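Xylulokinase (Brucella ovis, PDB 5VM1) probably phosphorylates D-xylulose at the expense of ATP to give D-xylulose 5-phosphate, as an FGGY-family carbohydrate kinase. Local coordinates at residues 125-130 with 192-197; 113-118 with 137-142. All coordinates share one frame; numbering follows the deposited sequence.

Interaction 1: 125-130 with 192-197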
ATOM      1  N   ARG A 125     -14.020  -4.548  14.127  1.00 40.80           N
ATOM      2  CA  ARG A 125     -14.015  -5.359  12.905  1.00 43.81           C
ATOM      3  C   ARG A 125     -15.364  -5.369  12.223  1.00 45.72           C
ATOM      4  O   ARG A 125     -15.424  -5.524  10.996  1.00 44.21           O
ATOM      5  CB  ARG A 125     -13.571  -6.793  13.120  1.00 44.21           C
ATOM      6  CG  ARG A 125     -14.419  -7.612  14.009  1.00 68.50           C
ATOM      7  CD  ARG A 125     -13.492  -8.062  15.075  1.00 79.73           C
ATOM      8  NE  ARG A 125     -12.244  -7.328  14.912  1.00 64.55           N
ATOM      9  CZ  ARG A 125     -11.114  -7.886  14.548  1.00 43.99           C
ATOM     10  NH1 ARG A 125     -11.088  -9.184  14.325  1.00 49.24           N
ATOM     11  NH2 ARG A 125     -10.039  -7.136  14.415  1.00 56.66           N
ATOM     12  N   ALA A 126     -16.449  -5.250  12.993  1.00 43.91           N
ATOM     13  CA  ALA A 126     -17.770  -5.228  12.388  1.00 40.68           C
ATOM     14  C   ALA A 126     -17.952  -3.981  11.529  1.00 44.13           C
ATOM     15  O   ALA A 126     -18.472  -4.061  10.410  1.00 51.10           O
ATOM     16  CB  ALA A 126     -18.824  -5.325  13.474  1.00 43.24           C
ATOM     17  N   ILE A 127     -17.489  -2.830  12.003  1.00 41.76           N
ATOM     18  CA  ILE A 127     -17.694  -1.586  11.267  1.00 42.54           C
ATOM     19  C   ILE A 127     -16.576  -1.331  10.251  1.00 37.31           C
ATOM     20  O   ILE A 127     -16.837  -0.885   9.131  1.00 45.52           O
ATOM     21  CB  ILE A 127     -17.863  -0.414  12.259  1.00 42.26           C
ATOM     22  CG1 ILE A 127     -19.103  -0.670  13.135  1.00 43.20           C
ATOM     23  CG2 ILE A 127     -18.019   0.898  11.525  1.00 35.28           C
ATOM     24  CD1 ILE A 127     -19.437   0.437  14.149  1.00 43.37           C
ATOM     25  N   THR A 128     -15.315  -1.606  10.581  1.00 32.60           N
ATOM     26  CA  THR A 128     -14.250  -1.379   9.612  1.00 30.75           C
ATOM     27  C   THR A 128     -13.957  -2.588   8.734  1.00 31.65           C
ATOM     28  O   THR A 128     -13.393  -2.415   7.648  1.00 34.37           O
ATOM     29  CB  THR A 128     -12.922  -1.005  10.297  1.00 35.56           C
ATOM     30  OG1 THR A 128     -12.325  -2.183  10.850  1.00 37.28           O
ATOM     31  CG2 THR A 128     -13.074   0.045  11.381  1.00 29.29           C
ATOM     32  N   GLY A 129     -14.296  -3.801   9.178  1.00 35.67           N
ATOM     33  CA  GLY A 129     -13.898  -5.017   8.484  1.00 33.45           C
ATOM     34  C   GLY A 129     -12.426  -5.374   8.578  1.00 32.37           C
ATOM     35  O   GLY A 129     -11.973  -6.261   7.849  1.00 39.68           O
ATOM     36  N   ASN A 130     -11.659  -4.724   9.454  1.00 31.23           N
ATOM     37  CA  ASN A 130     -10.219  -4.929   9.528  1.00 38.19           C
ATOM     38  C   ASN A 130      -9.757  -5.077  10.975  1.00 35.79           C
ATOM     39  O   ASN A 130     -10.389  -4.592  11.920  1.00 33.76           O
ATOM     40  CB  ASN A 130      -9.435  -3.772   8.865  1.00 33.18           C
ATOM     41  CG  ASN A 130      -9.772  -3.603   7.385  1.00 40.45           C
ATOM     42  OD1 ASN A 130      -9.308  -4.364   6.550  1.00 33.25           O
ATOM     43  ND2 ASN A 130     -10.554  -2.559   7.055  1.00 43.36           N
ATOM     44  N   ARG A 192     -18.861   5.833   4.879  1.00 38.93           N
ATOM     45  CA  ARG A 192     -19.201   6.988   5.692  1.00 42.38           C
ATOM     46  C   ARG A 192     -18.430   6.844   6.998  1.00 36.74           C
ATOM     47  O   ARG A 192     -18.043   5.739   7.380  1.00 45.40           O
ATOM     48  CB  ARG A 192     -20.747   7.101   5.927  1.00 38.09           C
ATOM     49  N   TRP A 193     -18.242   7.957   7.707  1.00 33.92           N
ATOM     50  CA  TRP A 193     -17.650   7.895   9.041  1.00 33.16           C
ATOM     51  C   TRP A 193     -18.570   7.162  10.023  1.00 39.69           C
ATOM     52  O   TRP A 193     -19.804   7.178   9.903  1.00 50.43           O
ATOM     53  CB  TRP A 193     -17.363   9.311   9.577  1.00 39.29           C
ATOM     54  CG  TRP A 193     -16.226  10.060   8.878  1.00 42.52           C
ATOM     55  CD1 TRP A 193     -16.301  11.268   8.231  1.00 47.20           C
ATOM     56  CD2 TRP A 193     -14.859   9.639   8.771  1.00 32.83           C
ATOM     57  NE1 TRP A 193     -15.069  11.615   7.728  1.00 45.64           N
ATOM     58  CE2 TRP A 193     -14.167  10.636   8.056  1.00 42.22           C
ATOM     59  CE3 TRP A 193     -14.150   8.527   9.232  1.00 28.76           C
ATOM     60  CZ2 TRP A 193     -12.803  10.540   7.772  1.00 47.03           C
ATOM     61  CZ3 TRP A 193     -12.780   8.432   8.953  1.00 30.49           C
ATOM     62  CH2 TRP A 193     -12.130   9.425   8.221  1.00 32.18           C
ATOM     63  N   SER A 194     -17.958   6.501  10.997  1.00 39.63           N
ATOM     64  CA  SER A 194     -18.688   5.855  12.084  1.00 40.97           C
ATOM     65  C   SER A 194     -18.627   6.765  13.314  1.00 41.31           C
ATOM     66  O   SER A 194     -17.551   6.986  13.878  1.00 49.70           O
ATOM     67  CB  SER A 194     -18.099   4.484  12.399  1.00 36.80           C
ATOM     68  OG  SER A 194     -18.635   3.969  13.617  1.00 43.33           O
ATOM     69  N   ALA A 195     -19.775   7.295  13.733  1.00 52.49           N
ATOM     70  CA  ALA A 195     -19.786   8.084  14.959  1.00 49.94           C
ATOM     71  C   ALA A 195     -19.439   7.216  16.158  1.00 52.56           C
ATOM     72  O   ALA A 195     -18.796   7.683  17.103  1.00 39.56           O
ATOM     73  CB  ALA A 195     -21.128   8.772  15.140  1.00 42.36           C
ATOM     74  N   GLU A 196     -19.895   5.956  16.153  1.00 56.42           N
ATOM     75  CA  GLU A 196     -19.649   5.058  17.277  1.00 50.43           C
ATOM     76  C   GLU A 196     -18.152   4.854  17.507  1.00 43.10           C
ATOM     77  O   GLU A 196     -17.684   4.916  18.649  1.00 45.52           O
ATOM     78  CB  GLU A 196     -20.369   3.723  17.046  1.00 59.10           C
ATOM     79  CG  GLU A 196     -20.220   2.701  18.183  1.00 69.25           C
ATOM     80  CD  GLU A 196     -20.955   1.376  17.925  1.00 72.03           C
ATOM     81  OE1 GLU A 196     -21.638   1.257  16.885  1.00 72.31           O
ATOM     82  OE2 GLU A 196     -20.894   0.473  18.794  1.00 66.88           O
ATOM     83  N   LEU A 197     -17.385   4.635  16.432  1.00 38.73           N
ATOM     84  CA  LEU A 197     -15.940   4.401  16.561  1.00 42.89           C
ATOM     85  C   LEU A 197     -15.191   5.680  16.927  1.00 46.73           C
ATOM     86  O   LEU A 197     -14.197   5.638  17.666  1.00 43.85           O
ATOM     87  CB  LEU A 197     -15.374   3.837  15.256  1.00 32.96           C
ATOM     88  CG  LEU A 197     -15.904   2.508  14.720  1.00 40.45           C
ATOM     89  CD1 LEU A 197     -15.175   2.107  13.443  1.00 31.86           C
ATOM     90  CD2 LEU A 197     -15.822   1.394  15.781  1.00 48.95           C
TER

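Interaction 2: 113-118 with 137-142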
ATOM      1  N   ARG A 113      -0.527  -1.228  22.699  1.00 39.16           N
ATOM      2  CA  ARG A 113      -1.518  -1.433  23.763  1.00 42.49           C
ATOM      3  C   ARG A 113      -2.888  -0.886  23.374  1.00 51.48           C
ATOM      4  O   ARG A 113      -3.918  -1.525  23.616  1.00 43.11           O
ATOM      5  CB  ARG A 113      -1.038  -0.809  25.075  1.00 48.31           C
ATOM      6  CG  ARG A 113       0.003  -1.667  25.816  1.00 64.65           C
ATOM      7  CD  ARG A 113       0.602  -0.939  27.023  1.00 78.54           C
ATOM      8  NE  ARG A 113       1.681  -0.021  26.652  1.00 85.39           N
ATOM      9  CZ  ARG A 113       2.914  -0.074  27.153  1.00 93.76           C
ATOM     10  NH1 ARG A 113       3.219  -1.000  28.063  1.00102.41           N
ATOM     11  NH2 ARG A 113       3.841   0.796  26.748  1.00 88.22           N
ATOM     12  N   GLU A 114      -2.927   0.323  22.820  1.00 50.08           N
ATOM     13  CA  GLU A 114      -4.216   0.891  22.472  1.00 46.37           C
ATOM     14  C   GLU A 114      -4.875   0.117  21.330  1.00 34.95           C
ATOM     15  O   GLU A 114      -6.088  -0.135  21.374  1.00 37.49           O
ATOM     16  CB  GLU A 114      -4.058   2.378  22.139  1.00 47.82           C
ATOM     17  CG  GLU A 114      -3.719   3.227  23.353  1.00 47.01           C
ATOM     18  CD  GLU A 114      -2.257   3.105  23.763  1.00 54.05           C
ATOM     19  OE1 GLU A 114      -1.421   2.668  22.922  1.00 36.74           O
ATOM     20  OE2 GLU A 114      -1.960   3.402  24.945  1.00 52.65           O
ATOM     21  N   ALA A 115      -4.101  -0.294  20.315  1.00 33.82           N
ATOM     22  CA  ALA A 115      -4.682  -1.092  19.229  1.00 36.62           C
ATOM     23  C   ALA A 115      -5.149  -2.453  19.725  1.00 46.51           C
ATOM     24  O   ALA A 115      -6.095  -3.017  19.168  1.00 46.79           O
ATOM     25  CB  ALA A 115      -3.707  -1.292  18.071  1.00 31.74           C
ATOM     26  N   ALA A 116      -4.463  -3.033  20.716  1.00 36.74           N
ATOM     27  CA  ALA A 116      -4.951  -4.291  21.255  1.00 38.91           C
ATOM     28  C   ALA A 116      -6.295  -4.073  21.917  1.00 46.63           C
ATOM     29  O   ALA A 116      -7.222  -4.875  21.739  1.00 45.85           O
ATOM     30  CB  ALA A 116      -3.945  -4.878  22.232  1.00 41.18           C
ATOM     31  N   GLU A 117      -6.438  -2.955  22.636  1.00 42.67           N
ATOM     32  CA  GLU A 117      -7.714  -2.665  23.274  1.00 43.29           C
ATOM     33  C   GLU A 117      -8.806  -2.427  22.232  1.00 52.00           C
ATOM     34  O   GLU A 117      -9.910  -2.971  22.354  1.00 51.13           O
ATOM     35  CB  GLU A 117      -7.584  -1.466  24.216  1.00 41.21           C
ATOM     36  CG  GLU A 117      -6.775  -1.727  25.479  1.00 46.48           C
ATOM     37  CD  GLU A 117      -6.629  -0.471  26.305  1.00 53.44           C
ATOM     38  OE1 GLU A 117      -7.234   0.535  25.900  1.00 57.26           O
ATOM     39  OE2 GLU A 117      -5.925  -0.478  27.338  1.00 57.46           O
ATOM     40  N   LEU A 118      -8.510  -1.657  21.176  1.00 43.00           N
ATOM     41  CA  LEU A 118      -9.539  -1.399  20.177  1.00 40.76           C
ATOM     42  C   LEU A 118      -9.874  -2.660  19.376  1.00 36.06           C
ATOM     43  O   LEU A 118     -11.048  -2.932  19.094  1.00 37.86           O
ATOM     44  CB  LEU A 118      -9.103  -0.253  19.260  1.00 39.29           C
ATOM     45  CG  LEU A 118      -8.939   1.127  19.904  1.00 36.25           C
ATOM     46  CD1 LEU A 118      -8.525   2.155  18.846  1.00 31.33           C
ATOM     47  CD2 LEU A 118     -10.217   1.560  20.616  1.00 34.78           C
ATOM     48  N   THR A 137      -4.786   4.699  12.275  1.00 23.95           N
ATOM     49  CA  THR A 137      -4.874   6.041  12.850  1.00 30.82           C
ATOM     50  C   THR A 137      -5.555   6.031  14.218  1.00 34.79           C
ATOM     51  O   THR A 137      -5.076   6.687  15.151  1.00 40.94           O
ATOM     52  CB  THR A 137      -5.595   6.991  11.877  1.00 31.88           C
ATOM     53  OG1 THR A 137      -5.115   6.775  10.549  1.00 26.52           O
ATOM     54  CG2 THR A 137      -5.396   8.467  12.257  1.00 24.57           C
ATOM     55  N   ALA A 138      -6.647   5.274  14.355  1.00 30.87           N
ATOM     56  CA  ALA A 138      -7.435   5.235  15.589  1.00 32.18           C
ATOM     57  C   ALA A 138      -6.620   4.932  16.847  1.00 37.11           C
ATOM     58  O   ALA A 138      -6.653   5.753  17.781  1.00 36.48           O
ATOM     59  CB  ALA A 138      -8.565   4.207  15.424  1.00 32.21           C
ATOM     60  N   PRO A 139      -5.842   3.834  16.931  1.00 32.64           N
ATOM     61  CA  PRO A 139      -5.065   3.583  18.171  1.00 31.81           C
ATOM     62  C   PRO A 139      -4.075   4.683  18.515  1.00 38.94           C
ATOM     63  O   PRO A 139      -3.844   4.932  19.706  1.00 39.50           O
ATOM     64  CB  PRO A 139      -4.298   2.291  17.863  1.00 29.31           C
ATOM     65  CG  PRO A 139      -4.754   1.840  16.532  1.00 37.92           C
ATOM     66  CD  PRO A 139      -5.435   2.936  15.834  1.00 27.03           C
ATOM     67  N   LYS A 140      -3.496   5.356  17.504  1.00 34.83           N
ATOM     68  CA  LYS A 140      -2.556   6.439  17.761  1.00 31.62           C
ATOM     69  C   LYS A 140      -3.243   7.577  18.494  1.00 35.29           C
ATOM     70  O   LYS A 140      -2.606   8.267  19.295  1.00 31.61           O
ATOM     71  CB  LYS A 140      -1.954   7.000  16.461  1.00 27.76           C
ATOM     72  CG  LYS A 140      -1.183   6.074  15.519  1.00 29.35           C
ATOM     73  CD  LYS A 140      -1.049   6.889  14.219  1.00 37.84           C
ATOM     74  CE  LYS A 140      -0.781   6.123  12.910  1.00 28.59           C
ATOM     75  NZ  LYS A 140       0.177   5.052  13.022  1.00 34.86           N
ATOM     76  N   LEU A 141      -4.541   7.800  18.235  1.00 35.56           N
ATOM     77  CA  LEU A 141      -5.198   8.906  18.918  1.00 33.00           C
ATOM     78  C   LEU A 141      -5.574   8.576  20.351  1.00 41.12           C
ATOM     79  O   LEU A 141      -5.650   9.488  21.188  1.00 38.56           O
ATOM     80  CB  LEU A 141      -6.419   9.396  18.152  1.00 29.90           C
ATOM     81  CG  LEU A 141      -5.783  10.556  17.390  1.00 41.07           C
ATOM     82  CD1 LEU A 141      -5.303  10.202  15.967  1.00 28.01           C
ATOM     83  CD2 LEU A 141      -6.562  11.852  17.531  1.00 37.04           C
ATOM     84  N   VAL A 142      -5.813   7.302  20.665  1.00 42.39           N
ATOM     85  CA  VAL A 142      -5.929   6.944  22.066  1.00 34.16           C
ATOM     86  C   VAL A 142      -4.581   7.136  22.752  1.00 45.96           C
ATOM     87  O   VAL A 142      -4.505   7.671  23.870  1.00 40.32           O
ATOM     88  CB  VAL A 142      -6.472   5.514  22.201  1.00 42.17           C
ATOM     89  CG1 VAL A 142      -6.696   5.156  23.692  1.00 36.80           C
ATOM     90  CG2 VAL A 142      -7.735   5.327  21.340  1.00 33.50           C
TER

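Interaction 1: 125-130 with 192-197
Thr128 OG1 is gripped by two backbone groups where helix 122-128 ends: it accepts the N-H of Asn130 in an ST turn, with 3.0 Å between OG1 and Asn130 N, and is hydrogen-bonded to Phe124 O one turn back. Here, in the N-terminal FGGY region, the C-terminal end of one helix packs on the N-terminal end of another. Gly129, with positive phi, lets the chain leave the helix within this turn. The two bonds fix the rotation of Thr128, with OG1 flanked by the backbone N and the carbonyl carbon (chi1 77°), and leave its methyl to face Leu197, CG2 to CD1 3.6 Å.

The other side is the start of helix 195-200. Ser194 is its N-cap, and its OG accepts the N-H of Leu197 over 3.2 Å at a fairly straight 163°. This helix directly follows strand 192-193, which pairs with strand 186-187. A backbone hydrogen bond between Ile127 and Thr188 ties helix 122-128 to that hairpin as well.

Ile127 does most of the packing. Its side chain and that of Leu197 run alongside each other in opposing senses, and Ile127 CG2 meets Leu197 CD1 at 3.6 Å, giving that methyl the gamma methyls of two successive residues as neighbours. The same CG2 lies against the CB of Ser194, 3.7 Å away. No hydrogen bond joins the two segments. At the exposed margin the extended Glu196 chain passes obliquely by Ile127, and its OE1 comes to rest 3.6 Å from Ile127 CD1.

Interaction 2: 113-118 with 137-142
Helices 112-120 and 137-147 cross steeply, their local axes 8.2 Å apart at 117°, and they come closest at Ala115 and Pro139, whose CA atoms are 4.8 Å apart. Two small or compact residues make this approach possible. The methyl of Ala115 rests on the edge of the proline ring formed by CB and CG, with Ala115 CB 3.6 Å from Pro139 CB.

Leu118, one turn further along, sends CD1 over the backbone at Ala138 and Pro139. This methyl lies 3.7 Å from Pro139 N, near the methyl of Ala138, and 4.1 Å from Val142 CG2. On the preceding turn Glu114 packs through its aliphatic part: CB sits by Pro139 O, and CG meets Val142 CG1 at 3.6 Å, the two side chains crossing at a slant. Val142 thus gives one gamma methyl to Glu114 and the other to Leu118. The Glu114 chain bends at chi2 (77°), carrying its carboxylate off the apolar seam, where OE2 makes a long, weak ion pair with Arg146; outside the two segments, that arginine also forms a salt bridge with Glu117.

Thr137, two residues before Pro139, bonds through OG1 to the backbone O of His88, predicted to bind substrate. With Ala115, Leu118, Pro139 and Val142 at its centre, the contact is an apolar helix-helix crossing in the N-terminal FGGY domain, with Pro139 about 8 Å from His88 between side chains, near the probable sugar site.

In the fold
Following the chain from the N terminus, the first segment reached is on helix 112-120; helix 122-128 comes next, and after a connecting loop the chain enters helix 137-147. Interaction 2 closes the short excursion between the first and third of these, 18 residues long. Interaction 1 begins within that excursion and closes a longer one of 61 residues. The segments therefore alternate along the chain, and the two closures cross. The centres of interactions 1 and 2 lie 14 Å apart, without touching. Interaction 2 joins helix 112-120 to helix 137-147, while interaction 1 ties the intervening helix 122-128 to the start of helix 195-200, next to the 186-193 hairpin, all within the N-terminal FGGY family region.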